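Side-chain contacts in zinc-binding protein TroA (Treponema pallidum, PDB 1K0F), which captures zinc in the periplasm with high affinity and specificity and hands it to the membrane permease of the TroABC transporter for import: residues A13-V16 with K17-Q21; D144-D147 with A148-R152; A204-Q208 with R209-A213. All coordinates share one frame; numbering follows the deposited sequence.

Contact 1 (A13-V16 with K17-Q21); sequences ADAV and KNIAQ
Asp14 and Asn18 meet one turn apart on helix 10-20, and their polar groups show how a side chain can share a backbone acceptor. The helical bond from Asn18 N to Asp14 O spans 3.1 Å and is nearly straight. Asn18 ND2 then comes to the same oxygen, Asp14 O, at 2.7 Å, but the bent approach of 129° makes this a weak second bond. With CG set beside its own backbone N (chi1 -70°), the amide of Asn18 is turned back toward the preceding turn. There ND2 also lies 3.0 Å from Asp14 OD2, the carboxylate and amide planes being 71° apart. The firm partner of OD2 is elsewhere: it is hydrogen-bonded to Tyr139 OH on helix 129-156.

Among the backbone bonds, the link from Lys17 N to Ala13 O is almost straight at 2.8 Å, whereas that from Ala20 N to Val16 O is more bent. Apolar contacts run along the buried flanks. Ala15 CB lies 4.4 Å from Ile19 CD1, and Val16 CG1 lies 4.2 Å from Ala20 CB. Val16 and Ile19 continue onto helix 107-124, while Val16 also meets Val5 of strand 4-7, so this is the inward side of the helix in the unit strand 4-7, helix 10-20, strand 25-28.

The chemistry thus follows the neighbours: apolar groups pack on strand 4-7 and helix 107-124, whereas helix 129-156 receives both apolar and polar groups, and its Tyr139 hydroxyl holds one oxygen of the buried carboxylate, OD2.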
# COMPACT_ATOMS: atom_id res chain seq x y z
N ALA A 13 -10.72 1.20 0.15
CA ALA A 13 -11.76 2.06 0.70
C ALA A 13 -11.75 3.38 -0.03
O ALA A 13 -12.81 3.97 -0.28
CB ALA A 13 -11.53 2.28 2.20
N ASP A 14 -10.56 3.85 -0.39
CA ASP A 14 -10.48 5.11 -1.09
C ASP A 14 -11.12 4.96 -2.46
O ASP A 14 -11.93 5.80 -2.86
CB ASP A 14 -9.04 5.56 -1.26
CG ASP A 14 -8.95 6.93 -1.86
OD1 ASP A 14 -9.28 7.91 -1.15
OD2 ASP A 14 -8.57 7.05 -3.05
N ALA A 15 -10.77 3.90 -3.16
CA ALA A 15 -11.33 3.67 -4.48
C ALA A 15 -12.85 3.57 -4.37
O ALA A 15 -13.57 4.05 -5.24
CB ALA A 15 -10.76 2.41 -5.06
N VAL A 16 -13.33 2.96 -3.30
CA VAL A 16 -14.76 2.81 -3.09
C VAL A 16 -15.39 4.20 -2.92
O VAL A 16 -16.28 4.58 -3.66
CB VAL A 16 -15.05 1.95 -1.84
CG1 VAL A 16 -16.49 2.11 -1.40
CG2 VAL A 16 -14.74 0.50 -2.13
N LYS A 17 -14.89 4.95 -1.94
CA LYS A 17 -15.37 6.29 -1.64
C LYS A 17 -15.56 7.15 -2.89
O LYS A 17 -16.62 7.74 -3.12
CB LYS A 17 -14.39 7.00 -0.71
CG LYS A 17 -14.34 6.40 0.68
CD LYS A 17 -13.95 7.43 1.71
CE LYS A 17 -12.55 7.16 2.24
NZ LYS A 17 -12.56 6.86 3.69
N ASN A 18 -14.52 7.21 -3.71
CA ASN A 18 -14.53 8.00 -4.92
C ASN A 18 -15.57 7.51 -5.92
O ASN A 18 -16.24 8.33 -6.56
CB ASN A 18 -13.15 7.99 -5.56
CG ASN A 18 -12.14 8.76 -4.75
OD1 ASN A 18 -12.17 9.99 -4.72
ND2 ASN A 18 -11.24 8.06 -4.09
N ILE A 19 -15.69 6.19 -6.05
CA ILE A 19 -16.64 5.56 -6.98
C ILE A 19 -18.07 5.47 -6.45
O ILE A 19 -18.98 6.04 -7.04
CB ILE A 19 -16.19 4.13 -7.37
CG1 ILE A 19 -14.79 4.17 -7.99
CG2 ILE A 19 -17.18 3.53 -8.35
CD1 ILE A 19 -14.05 2.88 -7.90
N ALA A 20 -18.27 4.73 -5.37
CA ALA A 20 -19.60 4.58 -4.79
C ALA A 20 -20.09 5.84 -4.09
O ALA A 20 -21.29 6.14 -4.10
CB ALA A 20 -19.62 3.41 -3.80
N GLN A 21 -19.16 6.59 -3.51
CA GLN A 21 -19.50 7.81 -2.81
C GLN A 21 -20.51 7.46 -1.73
O GLN A 21 -20.29 6.54 -0.94
CB GLN A 21 -20.10 8.82 -3.77
CG GLN A 21 -19.36 8.88 -5.07
CD GLN A 21 -18.66 10.18 -5.25
OE1 GLN A 21 -17.44 10.23 -5.45
NE2 GLN A 21 -19.42 11.27 -5.17

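Contact 2 (D144-D147 with A148-R152); sequences DKLD and AYVRR
Asp147 and Arg151, four residues apart and so one turn on along helix 129-156, run side by side and point the same way. Their flat ends are not coplanar: the carboxylate and guanidinium planes are 51° apart. Asp147 OD2 reaches the edge of the guanidinium, near its plane, and forms a salt bridge with Arg151 NH1 at 3.4 Å, a long separation for such a pair. The other carboxylate oxygen, OD1, is turned to Tyr178 OH, which hydrogen-bonds it, so a residue of helix 172-178 shares in fixing the rotation of the acid. Asp147 is buried, and the nearby positive charge would be expected to favour its ionised form.

Leu146 and Val150 are likewise aligned alongside each other on the next flank. Leu146 has CG anti to the backbone N (chi1 179°), and a chi2 of 43° then brings its CD1 to 3.6 Å from Val150 CG2. This apolar pair faces helix 260-273, where Val150 packs on Val264 and Ile268.

Tyr149 contributes through its backbone, its N bonded to Lys145 O at 2.8 Å, while its ring leads off to a hydrogen bond between OH and Asp269. One turn therefore sends its side chains to separate neighbours, an arrangement in keeping with the long backbone helix that links the two lobes in TroA and its solute-binding relatives.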
# COMPACT_ATOMS: atom_id res chain seq x y z
N ASP A 144 -3.98 8.43 -12.96
CA ASP A 144 -3.09 8.77 -14.06
C ASP A 144 -2.19 9.95 -13.71
O ASP A 144 -0.97 9.86 -13.78
CB ASP A 144 -3.93 9.07 -15.31
CG ASP A 144 -4.54 7.81 -15.91
OD1 ASP A 144 -5.34 7.91 -16.87
OD2 ASP A 144 -4.22 6.72 -15.42
N LYS A 145 -2.79 11.07 -13.33
CA LYS A 145 -1.99 12.23 -12.95
C LYS A 145 -1.03 11.79 -11.86
O LYS A 145 0.14 12.16 -11.86
CB LYS A 145 -2.88 13.36 -12.44
CG LYS A 145 -3.17 14.45 -13.45
CD LYS A 145 -4.34 15.33 -12.99
CE LYS A 145 -5.61 15.09 -13.81
NZ LYS A 145 -5.59 13.77 -14.53
N LEU A 146 -1.52 10.96 -10.93
CA LEU A 146 -0.70 10.48 -9.81
C LEU A 146 0.49 9.67 -10.28
O LEU A 146 1.63 9.89 -9.84
CB LEU A 146 -1.55 9.63 -8.84
CG LEU A 146 -0.82 9.03 -7.63
CD1 LEU A 146 0.10 10.05 -7.00
CD2 LEU A 146 -1.84 8.55 -6.60
N ASP A 147 0.25 8.72 -11.17
CA ASP A 147 1.34 7.92 -11.67
C ASP A 147 2.34 8.83 -12.39
O ASP A 147 3.55 8.67 -12.27
CB ASP A 147 0.84 6.86 -12.64
CG ASP A 147 1.96 6.03 -13.20
OD1 ASP A 147 2.29 4.99 -12.60
OD2 ASP A 147 2.53 6.45 -14.23
N ALA A 148 1.81 9.78 -13.15
CA ALA A 148 2.66 10.70 -13.90
C ALA A 148 3.53 11.47 -12.93
O ALA A 148 4.76 11.47 -13.06
CB ALA A 148 1.80 11.66 -14.70
N TYR A 149 2.89 12.11 -11.97
CA TYR A 149 3.55 12.92 -10.95
C TYR A 149 4.66 12.14 -10.26
O TYR A 149 5.78 12.62 -10.16
CB TYR A 149 2.50 13.39 -9.94
CG TYR A 149 3.03 14.12 -8.73
CD1 TYR A 149 3.14 15.52 -8.72
CD2 TYR A 149 3.36 13.43 -7.56
CE1 TYR A 149 3.56 16.20 -7.59
CE2 TYR A 149 3.78 14.11 -6.41
CZ TYR A 149 3.88 15.50 -6.44
OH TYR A 149 4.26 16.17 -5.30
N VAL A 150 4.34 10.94 -9.78
CA VAL A 150 5.32 10.11 -9.09
C VAL A 150 6.51 9.76 -9.97
O VAL A 150 7.60 9.51 -9.48
CB VAL A 150 4.69 8.81 -8.57
CG1 VAL A 150 5.75 7.94 -7.90
CG2 VAL A 150 3.57 9.14 -7.58
N ARG A 151 6.29 9.72 -11.28
CA ARG A 151 7.39 9.42 -12.18
C ARG A 151 8.17 10.71 -12.36
O ARG A 151 9.39 10.73 -12.19
CB ARG A 151 6.89 8.91 -13.53
CG ARG A 151 7.96 8.09 -14.26
CD ARG A 151 7.39 7.33 -15.46
NE ARG A 151 7.72 5.90 -15.43
CZ ARG A 151 6.82 4.93 -15.32
NH1 ARG A 151 5.53 5.23 -15.23
NH2 ARG A 151 7.20 3.66 -15.30
N ARG A 152 7.47 11.79 -12.70
CA ARG A 152 8.12 13.09 -12.86
C ARG A 152 8.97 13.28 -11.62
O ARG A 152 10.20 13.34 -11.70
CB ARG A 152 7.06 14.20 -12.95
CG ARG A 152 7.62 15.62 -12.79
CD ARG A 152 6.54 16.67 -13.05
NE ARG A 152 5.21 16.19 -12.69
CZ ARG A 152 4.08 16.84 -12.94
NH1 ARG A 152 4.10 18.02 -13.55
NH2 ARG A 152 2.92 16.32 -12.57

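Contact 3 (A204-Q208 with R209-A213); sequences AFIAQ and RKLPA
Phe205 and Arg209 lie one turn apart where helix 196-208 finishes in what has the marks of a Schellman motif: Lys210 takes a positive phi of 54°, and Leu211 N reaches back five residues to bond Ile206 O at 2.9 Å. Just before this turn, Arg209 N makes the last straight helical bond, to Phe205 O, and its side chain folds back alongside Phe205.

Followed outward, Arg209 CB sits 3.4 Å from Phe205 O. CG, placed beside the backbone N by a chi1 of -44°, meets that oxygen again and comes within 3.4 Å of Phe205 CE1. CD is more distant from the ring, 4.1 Å from the same CE1. Bends at chi2 and chi3 then curl the chain so that NH1 returns to 3.1 Å from Phe205 CE1. There NH1 sits at the ring edge, near its plane, so the cation does not lie over the face; the ring and guanidinium planes are 63° apart. NH1 also forms a salt bridge with Glu181 of strand 181-184, against which Phe205 packs as well.

Inside the turn the apolar half of the motif closes the helix end. Ile206 and Leu211 cross at about a right angle, and Leu211 carries on toward Val165 of strand 163-166. At the crossing, Ile206 CG2 touches Leu211 CB at 3.4 Å.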
# COMPACT_ATOMS: atom_id res chain seq x y z
N ALA A 204 25.52 -0.82 7.18
CA ALA A 204 26.73 -0.48 6.44
C ALA A 204 26.37 -0.07 5.02
O ALA A 204 26.92 0.89 4.50
CB ALA A 204 27.69 -1.67 6.42
N PHE A 205 25.44 -0.79 4.41
CA PHE A 205 25.02 -0.50 3.05
C PHE A 205 24.67 0.97 2.92
O PHE A 205 25.10 1.65 1.99
CB PHE A 205 23.81 -1.32 2.68
CG PHE A 205 23.04 -0.76 1.54
CD1 PHE A 205 23.60 -0.76 0.26
CD2 PHE A 205 21.78 -0.23 1.73
CE1 PHE A 205 22.91 -0.23 -0.83
CE2 PHE A 205 21.06 0.31 0.66
CZ PHE A 205 21.63 0.31 -0.63
N ILE A 206 23.89 1.45 3.88
CA ILE A 206 23.45 2.84 3.92
C ILE A 206 24.63 3.76 4.24
O ILE A 206 24.68 4.91 3.80
CB ILE A 206 22.33 3.02 4.99
CG1 ILE A 206 21.12 2.17 4.62
CG2 ILE A 206 21.92 4.47 5.09
CD1 ILE A 206 20.26 1.81 5.81
N ALA A 207 25.60 3.25 5.00
CA ALA A 207 26.77 4.05 5.37
C ALA A 207 27.77 4.09 4.22
O ALA A 207 28.47 5.08 4.03
CB ALA A 207 27.42 3.47 6.61
N GLN A 208 27.84 3.00 3.47
CA GLN A 208 28.74 2.90 2.35
C GLN A 208 28.23 3.84 1.26
O GLN A 208 28.94 4.73 0.81
CB GLN A 208 28.78 1.46 1.84
CG GLN A 208 30.10 0.76 2.14
CD GLN A 208 29.91 -0.56 2.88
OE1 GLN A 208 30.79 -0.98 3.65
NE2 GLN A 208 28.78 -1.22 2.64
N ARG A 209 26.97 3.64 0.87
CA ARG A 209 26.36 4.47 -0.16
C ARG A 209 26.03 5.86 0.38
O ARG A 209 25.64 6.75 -0.38
CB ARG A 209 25.09 3.80 -0.69
CG ARG A 209 25.24 2.30 -0.94
CD ARG A 209 25.98 2.03 -2.24
NE ARG A 209 25.37 2.75 -3.35
CZ ARG A 209 24.20 2.41 -3.90
NH1 ARG A 209 23.53 1.37 -3.44
NH2 ARG A 209 23.71 3.11 -4.92
N LYS A 210 26.20 6.05 1.68
CA LYS A 210 25.94 7.34 2.32
C LYS A 210 24.55 7.91 2.03
O LYS A 210 24.44 8.98 1.43
CB LYS A 210 27.01 8.35 1.88
CG LYS A 210 28.27 8.36 2.72
CD LYS A 210 29.43 7.70 1.98
CE LYS A 210 30.46 7.12 2.94
NZ LYS A 210 31.71 7.94 3.02
N LEU A 211 23.50 7.22 2.47
CA LEU A 211 22.13 7.68 2.23
C LEU A 211 21.73 8.90 3.05
O LEU A 211 21.77 8.88 4.28
CB LEU A 211 21.13 6.57 2.53
CG LEU A 211 21.16 5.26 1.74
CD1 LEU A 211 19.77 4.65 1.72
CD2 LEU A 211 21.66 5.50 0.32
N PRO A 212 21.32 9.99 2.38
CA PRO A 212 20.93 11.17 3.14
C PRO A 212 19.81 10.81 4.09
O PRO A 212 19.73 11.34 5.19
CB PRO A 212 20.48 12.17 2.07
CG PRO A 212 20.20 11.34 0.87
CD PRO A 212 21.15 10.19 0.93
N ALA A 213 18.96 9.88 3.68
CA ALA A 213 17.86 9.50 4.54
C ALA A 213 17.25 8.12 4.29
O ALA A 213 17.26 7.61 3.18
CB ALA A 213 16.75 10.57 4.47

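Overall arrangement
The three local contacts differ in burial: contact 1 is mostly buried, contacts 2 and 3 only partly, and contact 3 lies farthest from the chain's centre. Helix 129-156 carries contact 2 and also supplies Tyr139 to contact 1, about 20 Å away between centres, and helix 107-124 touches both. Contact 3 belongs to other helices and strands, about 40 Å from contact 1, centre to centre, on the opposite side of the chain's centre. A buried acid is bound by a tyrosine hydroxyl in contacts 1 and 2, but an intrahelical ion pair appears only in contact 2, whereas contact 3 rests on the helix-terminating turn and an arginine beside an aromatic ring.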